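Local coordinates for Mll2253 protein (PDB 3Q63) that has no established function but belongs to the AHA1 family and probably adopts the helix-grip fold of the Bet v 1-like proteins, at residues E22-A27 and F95-T100; H32-W37 and N41-A46; F51-D56 and L61-L66; L106-S111 and Q130-L135. All blocks are in the same frame, centred on the assembly; numbering follows the deposited sequence.

Interaction 1 of 4, residues E22-A27 and F95-T100; sequences EKLWRA and FTLTPT
With CG opposite its own carbonyl carbon (chi1 -68°), Leu97 sends a methyl group from strand 92-100 to helix 21-29, where Trp25 meets it with CG trans to the backbone N (chi1 -179°), a torsion that brings the benzo side of the indole round to the leucine. The touching atom on the strand is chiefly Leu97 CD2. It lies at the rim of the indole, near the ring plane, 4.1 Å from Trp25 CE3, so the methyl borders an edge and does not stack on a face. The same CD2 comes within 4.0 Å of Trp25 N and thus also touches the helix backbone. On its other flank Leu24 supplies a second apolar wall: Leu24 CD1 is 4.0 Å from Leu97 CD2 and equally near Leu97 CG, the two leucine side chains meeting at a slant.

Leu97 therefore fits between two consecutive residues of the helix, and it contributes more than half of the 142 Å² buried here. This is one of the places where the short helices following the first strand pack onto the antiparallel sheet, an arrangement found in the helix-grip fold. The backbones stay well separated, with the CA atoms of Trp25 and Leu97, the nearest pair, 8.1 Å apart; the gap is spanned by the Leu97 side chain. Behind Leu24, Leu135 of the long helix 118-141 adds apolar cover, and Trp25 also touches Asn71 in the turn before strand 73-77.

Interaction 2 of 4, residues H32-W37 and N41-A46; sequences HLIEEW and NDFKPA
The backbone at Glu35, near the end of helix 31-37, lies closest to Asn41, CA to CA 6.5 Å, where the chain returns almost fully extended before entering an irregular segment. Ile34 is the hub. Its CG1 branch is trans to the carbonyl carbon (chi1 -64°) and continues straight at chi2 (173°), which carries CD1 outward to Phe43; CG2, the other branch, meets Asn41. Ile34 CD1 rests 3.8 Å from Phe43 CB and is equally near the adjoining ring atoms, approaching the ring obliquely. The Asn41 amide group lies across the base of the isoleucine, roughly at a right angle to it, with Asn41 CG 3.8 Å from Ile34 CG2.

A water ties the outer margin: it donates to Glu35 OE1 at 2.6 Å and accepts from Asn41 N at 3.1 Å, so the exposed carboxylate is linked to the returning backbone. Replacing Asn41 with an alanine removes the amide, which would probably open a gap beside Ile34 CB and CG2. Phe43 in turn stands edge-to-face with Phe51 of strand 50-54. The whole is a tight return from the second short helix to strand 40-41, at one edge of the sheet within this chain, consistent with the helix-grip fold, in which a pair of short helices links the first two strands.

Interaction 3 of 4, residues F51-D56 and L61-L66; sequences FNISAD and LDCEVL
Leu61 O is gripped by two donors from opposite faces of its carbonyl plane: Ile53 N at 3.2 Å, as an ordinary strand bond, and Asn52 ND2 at 2.9 Å, which sits above the plane, well off a lone pair. Phe51 and Cys63 form an antiparallel hydrogen-bonded pair, Phe51 N to Cys63 O at 2.8 Å and Cys63 N to Phe51 O at 2.7 Å. With CG lodged between the backbone N and carbonyl carbon (chi1 66°), the Phe51 ring folds over its neighbour: Cys63 CB stands over one face, 3.5 Å from the ring centroid, in a CH-pi contact. Cys63 SG is more oblique and also lies 3.8 Å from Ile53 CD1, while Val65 CG2 touches Phe51 CE2 at 3.8 Å. A serine in place of Phe51 would probably uncover Cys63 and deprive Val65, and the rings of Phe43 and Tyr76, of their aromatic partner. Asn52 and Asp62 point side by side from the other face, where Asp62 OD2 is hydrogen-bonded to His82 of the second subunit. The hairpin is thus two-sided, an apolar, sulfur-and-ring face opposed to a polar one engaged in the dimer.

Interaction 4 of 4, residues L106-S111 and Q130-L135; sequences LRMEQS and QFFEKL
Phe132 reaches from helix 118-141 to the strand, its CB directed at the sheet and CG trans to the carbonyl carbon (chi1 -69°). The nearest contacts are made by the outer half of the ring. Phe132 CE1 lies 3.8 Å from Leu106 CD2, a methyl placed over one face, 4.2 Å from the ring centroid and 26° off the normal, in a CH-pi contact. Phe132 CE2, on the other side, is 3.8 Å from Met108 CB. The tip atom, Phe132 CZ, is tightest: Met108 CB faces it in the ring plane at 3.3 Å, with Met108 CG a little further off. The ring is thus met at its end by one residue and over a face by another, two positions along on the same side of the strand.

In Met108, a selenomethionine, the bends at chi2 and chi3 carry SE away from the helix. Leu106 CD2 does double duty, also touching Leu135 CD2 at 4.0 Å, one helical turn beyond Phe132. A long C-terminal helix lying on an antiparallel sheet is consistent with the helix-grip fold of Bet v 1-like proteins. Segments 106-111 and 130-135 run roughly antiparallel, 148° between their directions, with Val13 and Arg15 of strand 9-17 against Phe132, Phe95 of strand 92-100 against Met108, and Leu24 of helix 21-29 against both Leu106 and Leu135.

In the fold
Along the chain, interactions 2 and 3 follow one another within the long loop that interaction 1 closes, and interaction 4 comes last. Interactions 1, 3 and 4 all reach the same antiparallel sheet. Strands 92-100 and 103-113 are neighbours in it, so interactions 1 and 4, with centres about 12 Å apart, share one apolar layer beneath helix 118-141. Interactions 2 and 3 touch, centres about 9 Å apart, through the Asp42 OD2 to Asn52 N bond. Interactions 1 and 3 lie on opposite sides of the chain's centre, their own centres about 21 Å apart. Helices 21-29 and 31-37, in contact through Ala27 and Trp37, join interaction 1 to interaction 2.

Interaction 1 of 4, residues E22-A27 and F95-T100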
# COMPACT_ATOMS: atom_id res chain seq x y z
N GLU B 22 9.74 -24.94 7.90
CA GLU B 22 9.88 -24.21 9.17
C GLU B 22 10.32 -22.76 9.00
O GLU B 22 9.83 -21.87 9.69
CB GLU B 22 10.86 -24.93 10.10
CG GLU B 22 10.39 -26.29 10.52
CD GLU B 22 10.49 -27.30 9.40
OE1 GLU B 22 9.70 -28.27 9.39
OE2 GLU B 22 11.39 -27.13 8.54
N LYS B 23 11.25 -22.54 8.08
CA LYS B 23 11.77 -21.21 7.80
C LYS B 23 10.68 -20.37 7.14
O LYS B 23 10.44 -19.22 7.53
CB LYS B 23 12.98 -21.33 6.87
CG LYS B 23 13.55 -20.02 6.37
CD LYS B 23 14.68 -19.54 7.25
CE LYS B 23 15.89 -19.15 6.42
NZ LYS B 23 16.45 -20.34 5.70
N LEU B 24 10.01 -20.95 6.16
CA LEU B 24 8.93 -20.25 5.47
C LEU B 24 7.85 -19.90 6.50
O LEU B 24 7.37 -18.78 6.55
CB LEU B 24 8.32 -21.16 4.39
CG LEU B 24 7.79 -20.54 3.09
CD1 LEU B 24 6.87 -21.54 2.41
CD2 LEU B 24 7.02 -19.24 3.38
N TRP B 25 7.49 -20.88 7.33
CA TRP B 25 6.47 -20.67 8.35
C TRP B 25 6.75 -19.47 9.24
O TRP B 25 5.84 -18.69 9.55
CB TRP B 25 6.29 -21.92 9.21
CG TRP B 25 5.23 -21.76 10.27
CD1 TRP B 25 5.42 -21.52 11.60
CD2 TRP B 25 3.81 -21.79 10.07
NE1 TRP B 25 4.21 -21.40 12.24
CE2 TRP B 25 3.21 -21.56 11.33
CE3 TRP B 25 2.99 -21.98 8.95
CZ2 TRP B 25 1.82 -21.53 11.50
CZ3 TRP B 25 1.61 -21.95 9.12
CH2 TRP B 25 1.04 -21.72 10.39
N ARG B 26 8.00 -19.32 9.66
CA ARG B 26 8.39 -18.21 10.51
C ARG B 26 8.22 -16.88 9.80
O ARG B 26 7.71 -15.91 10.38
CB ARG B 26 9.84 -18.37 10.98
CG ARG B 26 9.99 -19.26 12.21
CD ARG B 26 11.44 -19.36 12.67
NE ARG B 26 12.16 -20.41 11.97
CZ ARG B 26 11.88 -21.71 12.07
NH1 ARG B 26 10.88 -22.12 12.84
NH2 ARG B 26 12.60 -22.60 11.40
N ALA B 27 8.62 -16.82 8.54
CA ALA B 27 8.50 -15.59 7.77
C ALA B 27 7.03 -15.19 7.59
O ALA B 27 6.71 -14.02 7.39
CB ALA B 27 9.17 -15.75 6.40
N PHE B 95 -2.76 -19.72 3.35
CA PHE B 95 -1.46 -20.19 2.85
C PHE B 95 -1.37 -21.68 3.12
O PHE B 95 -1.77 -22.15 4.18
CB PHE B 95 -0.31 -19.50 3.60
CG PHE B 95 -0.27 -18.01 3.42
CD1 PHE B 95 0.34 -17.44 2.30
CD2 PHE B 95 -0.86 -17.17 4.36
CE1 PHE B 95 0.36 -16.06 2.12
CE2 PHE B 95 -0.84 -15.79 4.20
CZ PHE B 95 -0.23 -15.23 3.07
N THR B 96 -0.86 -22.43 2.15
CA THR B 96 -0.71 -23.87 2.31
C THR B 96 0.73 -24.25 1.98
O THR B 96 1.23 -23.98 0.88
CB THR B 96 -1.69 -24.65 1.40
OG1 THR B 96 -3.03 -24.24 1.70
CG2 THR B 96 -1.58 -26.16 1.64
N LEU B 97 1.41 -24.84 2.96
CA LEU B 97 2.80 -25.24 2.82
C LEU B 97 2.87 -26.75 2.62
O LEU B 97 2.32 -27.52 3.41
CB LEU B 97 3.61 -24.84 4.07
CG LEU B 97 3.82 -23.34 4.31
CD1 LEU B 97 2.49 -22.67 4.63
CD2 LEU B 97 4.80 -23.14 5.45
N THR B 98 3.54 -27.17 1.55
CA THR B 98 3.69 -28.59 1.25
C THR B 98 5.18 -28.87 1.10
O THR B 98 5.83 -28.36 0.20
CB THR B 98 2.97 -28.96 -0.07
OG1 THR B 98 1.59 -28.62 0.02
CG2 THR B 98 3.10 -30.47 -0.34
N PRO B 99 5.74 -29.68 2.01
CA PRO B 99 7.17 -30.03 1.98
C PRO B 99 7.53 -30.71 0.66
O PRO B 99 6.79 -31.56 0.18
CB PRO B 99 7.32 -30.99 3.16
CG PRO B 99 6.24 -30.57 4.10
CD PRO B 99 5.08 -30.29 3.17
N THR B 100 8.66 -30.32 0.09
CA THR B 100 9.15 -30.92 -1.15
C THR B 100 10.62 -31.25 -0.91
O THR B 100 11.22 -30.76 0.04
CB THR B 100 9.08 -29.96 -2.35
OG1 THR B 100 9.88 -28.81 -2.07
CG2 THR B 100 7.64 -29.52 -2.61

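Interaction 2 of 4, residues H32-W37 and N41-A46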
# COMPACT_ATOMS: atom_id res chain seq x y z
N HIS B 32 7.94 -9.07 12.73
CA HIS B 32 9.08 -8.35 12.16
C HIS B 32 9.49 -8.90 10.80
O HIS B 32 10.07 -8.18 9.98
CB HIS B 32 10.28 -8.38 13.13
CG HIS B 32 11.01 -9.69 13.15
ND1 HIS B 32 10.46 -10.85 13.65
CD2 HIS B 32 12.27 -10.01 12.76
CE1 HIS B 32 11.35 -11.83 13.56
NE2 HIS B 32 12.45 -11.35 13.03
N LEU B 33 9.20 -10.17 10.56
CA LEU B 33 9.52 -10.81 9.29
C LEU B 33 8.41 -10.50 8.28
O LEU B 33 8.70 -10.18 7.13
CB LEU B 33 9.66 -12.32 9.50
CG LEU B 33 11.06 -12.95 9.47
CD1 LEU B 33 12.10 -12.03 10.07
CD2 LEU B 33 11.03 -14.29 10.21
N ILE B 34 7.16 -10.58 8.70
CA ILE B 34 6.04 -10.27 7.82
C ILE B 34 6.21 -8.85 7.27
O ILE B 34 6.01 -8.61 6.08
CB ILE B 34 4.70 -10.35 8.58
CG1 ILE B 34 4.48 -11.79 9.04
CG2 ILE B 34 3.54 -9.86 7.68
CD1 ILE B 34 3.28 -12.00 9.95
N GLU B 35 6.60 -7.92 8.13
CA GLU B 35 6.79 -6.54 7.72
C GLU B 35 7.87 -6.39 6.64
O GLU B 35 7.85 -5.43 5.86
CB GLU B 35 7.16 -5.68 8.93
CG GLU B 35 7.33 -4.21 8.59
CD GLU B 35 7.84 -3.39 9.76
OE1 GLU B 35 7.20 -3.45 10.83
OE2 GLU B 35 8.86 -2.70 9.61
N GLU B 36 8.79 -7.35 6.58
CA GLU B 36 9.89 -7.32 5.63
C GLU B 36 9.45 -7.59 4.19
O GLU B 36 10.00 -7.00 3.26
CB GLU B 36 10.95 -8.34 6.05
CG GLU B 36 12.37 -7.91 5.80
CD GLU B 36 12.68 -6.54 6.41
OE1 GLU B 36 12.53 -6.38 7.64
OE2 GLU B 36 13.05 -5.63 5.64
N TRP B 37 8.49 -8.48 3.99
CA TRP B 37 8.02 -8.79 2.64
C TRP B 37 6.61 -8.29 2.40
O TRP B 37 6.20 -8.11 1.25
CB TRP B 37 8.07 -10.29 2.37
CG TRP B 37 7.27 -11.14 3.31
CD1 TRP B 37 7.67 -11.64 4.51
CD2 TRP B 37 5.91 -11.55 3.14
NE1 TRP B 37 6.66 -12.35 5.10
CE2 TRP B 37 5.56 -12.31 4.28
CE3 TRP B 37 4.95 -11.36 2.14
CZ2 TRP B 37 4.30 -12.88 4.45
CZ3 TRP B 37 3.68 -11.93 2.30
CH2 TRP B 37 3.37 -12.68 3.45
N ASN B 41 2.50 -4.68 10.72
CA ASN B 41 1.41 -5.51 11.20
C ASN B 41 1.61 -5.90 12.65
O ASN B 41 2.72 -5.79 13.18
CB ASN B 41 1.37 -6.80 10.39
CG ASN B 41 2.58 -7.68 10.65
OD1 ASN B 41 3.67 -7.42 10.15
ND2 ASN B 41 2.39 -8.71 11.47
N ASP B 42 0.54 -6.38 13.27
CA ASP B 42 0.57 -6.85 14.65
C ASP B 42 -0.05 -8.25 14.69
O ASP B 42 -0.87 -8.56 15.55
CB ASP B 42 -0.20 -5.89 15.58
CG ASP B 42 -1.62 -5.59 15.11
OD1 ASP B 42 -2.46 -5.26 15.97
OD2 ASP B 42 -1.89 -5.67 13.90
N PHE B 43 0.38 -9.08 13.75
CA PHE B 43 -0.08 -10.46 13.63
C PHE B 43 0.30 -11.32 14.84
O PHE B 43 1.27 -11.05 15.53
CB PHE B 43 0.54 -11.09 12.37
CG PHE B 43 0.27 -12.57 12.24
CD1 PHE B 43 -0.91 -13.02 11.66
CD2 PHE B 43 1.19 -13.51 12.73
CE1 PHE B 43 -1.18 -14.38 11.58
CE2 PHE B 43 0.92 -14.87 12.65
CZ PHE B 43 -0.27 -15.32 12.07
N LYS B 44 -0.50 -12.36 15.09
CA LYS B 44 -0.25 -13.32 16.16
C LYS B 44 -0.86 -14.63 15.70
O LYS B 44 -2.01 -14.67 15.27
CB LYS B 44 -0.91 -12.89 17.48
CG LYS B 44 -0.19 -11.78 18.21
CD LYS B 44 0.05 -12.13 19.68
CE LYS B 44 0.96 -13.35 19.84
NZ LYS B 44 0.33 -14.63 19.38
N PRO B 45 -0.08 -15.72 15.76
CA PRO B 45 -0.51 -17.07 15.35
C PRO B 45 -1.56 -17.69 16.25
O PRO B 45 -1.39 -18.82 16.72
CB PRO B 45 0.79 -17.88 15.39
CG PRO B 45 1.86 -16.85 15.24
CD PRO B 45 1.36 -15.70 16.06
N ALA B 46 -2.64 -16.97 16.52
CA ALA B 46 -3.70 -17.50 17.38
C ALA B 46 -5.06 -17.29 16.73
O ALA B 46 -5.40 -16.17 16.32
CB ALA B 46 -3.66 -16.84 18.75
O HOH W 1 5.34 -4.78 11.98

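Interaction 3 of 4, residues F51-D56 and L61-L66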
# COMPACT_ATOMS: atom_id res chain seq x y z
N PHE B 51 -6.11 -8.26 14.06
CA PHE B 51 -4.97 -7.38 13.83
C PHE B 51 -5.17 -6.57 12.56
O PHE B 51 -6.18 -6.71 11.86
CB PHE B 51 -3.67 -8.20 13.73
CG PHE B 51 -3.61 -9.12 12.54
CD1 PHE B 51 -2.89 -8.76 11.40
CD2 PHE B 51 -4.26 -10.35 12.55
CE1 PHE B 51 -2.84 -9.60 10.29
CE2 PHE B 51 -4.21 -11.20 11.45
CZ PHE B 51 -3.49 -10.82 10.31
N ASN B 52 -4.19 -5.72 12.29
CA ASN B 52 -4.21 -4.88 11.10
C ASN B 52 -2.88 -5.00 10.37
O ASN B 52 -1.86 -5.36 10.95
CB ASN B 52 -4.44 -3.41 11.45
CG ASN B 52 -5.80 -3.15 12.05
OD1 ASN B 52 -5.94 -3.05 13.26
ND2 ASN B 52 -6.81 -3.06 11.20
N ILE B 53 -2.93 -4.67 9.09
CA ILE B 53 -1.76 -4.66 8.23
C ILE B 53 -1.88 -3.26 7.63
O ILE B 53 -2.89 -2.95 6.99
CB ILE B 53 -1.87 -5.76 7.14
CG1 ILE B 53 -1.89 -7.14 7.80
CG2 ILE B 53 -0.69 -5.69 6.19
CD1 ILE B 53 -1.94 -8.30 6.80
N SER B 54 -0.89 -2.41 7.87
CA SER B 54 -0.95 -1.04 7.38
C SER B 54 0.29 -0.58 6.62
O SER B 54 1.40 -1.05 6.85
CB SER B 54 -1.22 -0.08 8.55
OG SER B 54 -0.16 -0.11 9.49
N ALA B 55 0.07 0.38 5.71
CA ALA B 55 1.12 0.93 4.87
C ALA B 55 1.58 2.30 5.35
O ALA B 55 0.86 2.98 6.08
CB ALA B 55 0.62 1.03 3.44
N ASP B 56 2.76 2.73 4.91
CA ASP B 56 3.27 4.04 5.34
C ASP B 56 2.44 5.21 4.83
O ASP B 56 2.42 6.27 5.46
CB ASP B 56 4.73 4.22 4.90
CG ASP B 56 5.69 3.31 5.66
OD1 ASP B 56 5.36 2.89 6.79
OD2 ASP B 56 6.77 3.03 5.12
N LEU B 61 -5.66 -2.51 6.45
CA LEU B 61 -6.55 -3.64 6.30
C LEU B 61 -6.86 -4.18 7.69
O LEU B 61 -6.02 -4.10 8.59
CB LEU B 61 -5.89 -4.75 5.48
CG LEU B 61 -5.78 -4.52 3.98
CD1 LEU B 61 -4.92 -5.59 3.38
CD2 LEU B 61 -7.17 -4.52 3.37
N ASP B 62 -8.07 -4.70 7.86
CA ASP B 62 -8.51 -5.28 9.13
C ASP B 62 -8.48 -6.79 8.95
O ASP B 62 -9.11 -7.31 8.04
CB ASP B 62 -9.94 -4.85 9.45
CG ASP B 62 -10.11 -3.35 9.44
OD1 ASP B 62 -11.25 -2.89 9.22
OD2 ASP B 62 -9.11 -2.63 9.65
N CYS B 63 -7.78 -7.49 9.84
CA CYS B 63 -7.66 -8.94 9.73
C CYS B 63 -7.96 -9.71 11.00
O CYS B 63 -7.89 -9.18 12.11
CB CYS B 63 -6.25 -9.31 9.28
SG CYS B 63 -5.56 -8.32 7.96
N GLU B 64 -8.27 -10.99 10.82
CA GLU B 64 -8.56 -11.88 11.93
C GLU B 64 -8.02 -13.26 11.59
O GLU B 64 -8.27 -13.78 10.50
CB GLU B 64 -10.07 -11.97 12.15
CG GLU B 64 -10.44 -12.76 13.38
CD GLU B 64 -11.84 -13.35 13.30
OE1 GLU B 64 -12.71 -12.71 12.68
OE2 GLU B 64 -12.06 -14.44 13.86
N VAL B 65 -7.28 -13.86 12.51
CA VAL B 65 -6.74 -15.19 12.27
C VAL B 65 -7.90 -16.18 12.32
O VAL B 65 -8.72 -16.15 13.24
CB VAL B 65 -5.67 -15.56 13.33
CG1 VAL B 65 -5.10 -16.94 13.03
CG2 VAL B 65 -4.55 -14.52 13.30
N LEU B 66 -7.99 -17.04 11.31
CA LEU B 66 -9.06 -18.02 11.20
C LEU B 66 -8.60 -19.45 11.45
O LEU B 66 -9.33 -20.22 12.07
CB LEU B 66 -9.69 -17.96 9.81
CG LEU B 66 -10.36 -16.65 9.44
CD1 LEU B 66 -10.84 -16.75 8.00
CD2 LEU B 66 -11.53 -16.37 10.39

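Interaction 4 of 4, residues L106-S111 and Q130-L135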
# COMPACT_ATOMS: atom_id res chain seq x y z
N LEU B 106 4.50 -23.45 -1.81
CA LEU B 106 3.55 -22.55 -1.18
C LEU B 106 2.38 -22.17 -2.09
O LEU B 106 2.59 -21.79 -3.24
CB LEU B 106 4.26 -21.26 -0.73
CG LEU B 106 3.38 -20.15 -0.15
CD1 LEU B 106 2.76 -20.63 1.15
CD2 LEU B 106 4.18 -18.87 0.08
N ARG B 107 1.16 -22.28 -1.57
CA ARG B 107 -0.03 -21.90 -2.32
C ARG B 107 -0.75 -20.84 -1.50
O ARG B 107 -0.88 -20.97 -0.28
CB ARG B 107 -0.98 -23.09 -2.52
CG ARG B 107 -2.21 -22.75 -3.36
CD ARG B 107 -3.15 -23.94 -3.51
NE ARG B 107 -3.84 -24.25 -2.26
CZ ARG B 107 -4.61 -25.32 -2.07
NH1 ARG B 107 -4.79 -26.19 -3.05
NH2 ARG B 107 -5.19 -25.52 -0.89
N MSE B 108 -1.20 -19.79 -2.17
CA MSE B 108 -1.93 -18.72 -1.49
C MSE B 108 -3.27 -18.61 -2.18
O MSE B 108 -3.34 -18.45 -3.40
CB MSE B 108 -1.16 -17.40 -1.61
CG MSE B 108 -1.70 -16.25 -0.76
SE MSE B 108 -3.45 -15.55 -1.27
CE MSE B 108 -3.15 -15.19 -3.15
N GLU B 109 -4.34 -18.73 -1.41
CA GLU B 109 -5.68 -18.61 -1.96
C GLU B 109 -6.37 -17.47 -1.23
O GLU B 109 -6.43 -17.46 0.00
CB GLU B 109 -6.49 -19.90 -1.75
CG GLU B 109 -6.01 -21.10 -2.54
CD GLU B 109 -6.77 -22.36 -2.17
OE1 GLU B 109 -6.53 -22.89 -1.06
OE2 GLU B 109 -7.60 -22.81 -2.98
N GLN B 110 -6.85 -16.50 -1.99
CA GLN B 110 -7.56 -15.36 -1.43
C GLN B 110 -8.92 -15.31 -2.12
O GLN B 110 -9.02 -14.98 -3.30
CB GLN B 110 -6.80 -14.06 -1.68
CG GLN B 110 -7.60 -12.80 -1.30
CD GLN B 110 -6.77 -11.54 -1.29
OE1 GLN B 110 -5.85 -11.38 -2.10
NE2 GLN B 110 -7.09 -10.61 -0.39
N SER B 111 -9.96 -15.66 -1.37
CA SER B 111 -11.31 -15.69 -1.89
C SER B 111 -12.18 -14.63 -1.24
O SER B 111 -11.84 -14.11 -0.18
CB SER B 111 -11.92 -17.06 -1.63
OG SER B 111 -11.87 -17.32 -0.24
N GLN B 130 4.30 -10.07 -6.32
CA GLN B 130 5.27 -9.08 -5.84
C GLN B 130 5.62 -9.38 -4.38
O GLN B 130 6.77 -9.31 -3.99
CB GLN B 130 4.69 -7.67 -5.97
CG GLN B 130 4.29 -7.30 -7.40
CD GLN B 130 3.51 -6.00 -7.48
OE1 GLN B 130 2.47 -5.83 -6.83
NE2 GLN B 130 4.00 -5.06 -8.29
N PHE B 131 4.61 -9.70 -3.57
CA PHE B 131 4.86 -10.01 -2.16
C PHE B 131 5.73 -11.26 -2.03
O PHE B 131 6.68 -11.28 -1.24
CB PHE B 131 3.54 -10.22 -1.41
CG PHE B 131 2.75 -8.96 -1.15
CD1 PHE B 131 3.38 -7.80 -0.69
CD2 PHE B 131 1.37 -8.95 -1.31
CE1 PHE B 131 2.64 -6.66 -0.39
CE2 PHE B 131 0.62 -7.81 -1.01
CZ PHE B 131 1.26 -6.66 -0.55
N PHE B 132 5.43 -12.29 -2.81
CA PHE B 132 6.21 -13.52 -2.75
C PHE B 132 7.65 -13.33 -3.22
O PHE B 132 8.56 -14.02 -2.77
CB PHE B 132 5.53 -14.63 -3.55
CG PHE B 132 4.25 -15.12 -2.94
CD1 PHE B 132 4.00 -14.95 -1.58
CD2 PHE B 132 3.31 -15.79 -3.71
CE1 PHE B 132 2.84 -15.45 -0.99
CE2 PHE B 132 2.14 -16.29 -3.13
CZ PHE B 132 1.91 -16.12 -1.77
N GLU B 133 7.85 -12.38 -4.14
CA GLU B 133 9.19 -12.09 -4.62
C GLU B 133 10.00 -11.55 -3.45
O GLU B 133 11.15 -11.95 -3.24
CB GLU B 133 9.14 -11.05 -5.75
CG GLU B 133 8.84 -11.63 -7.11
CD GLU B 133 10.07 -12.23 -7.76
OE1 GLU B 133 10.70 -13.14 -7.17
OE2 GLU B 133 10.42 -11.78 -8.88
N LYS B 134 9.40 -10.64 -2.69
CA LYS B 134 10.10 -10.07 -1.54
C LYS B 134 10.24 -11.11 -0.43
O LYS B 134 11.15 -11.02 0.38
CB LYS B 134 9.34 -8.83 -1.02
CG LYS B 134 9.32 -7.68 -2.02
CD LYS B 134 8.56 -6.47 -1.50
CE LYS B 134 9.25 -5.83 -0.31
NZ LYS B 134 8.51 -4.61 0.16
N LEU B 135 9.34 -12.09 -0.41
CA LEU B 135 9.40 -13.14 0.59
C LEU B 135 10.60 -14.04 0.29
O LEU B 135 11.37 -14.38 1.19
CB LEU B 135 8.11 -13.98 0.58
CG LEU B 135 8.13 -15.29 1.38
CD1 LEU B 135 8.41 -14.99 2.84
CD2 LEU B 135 6.79 -16.02 1.24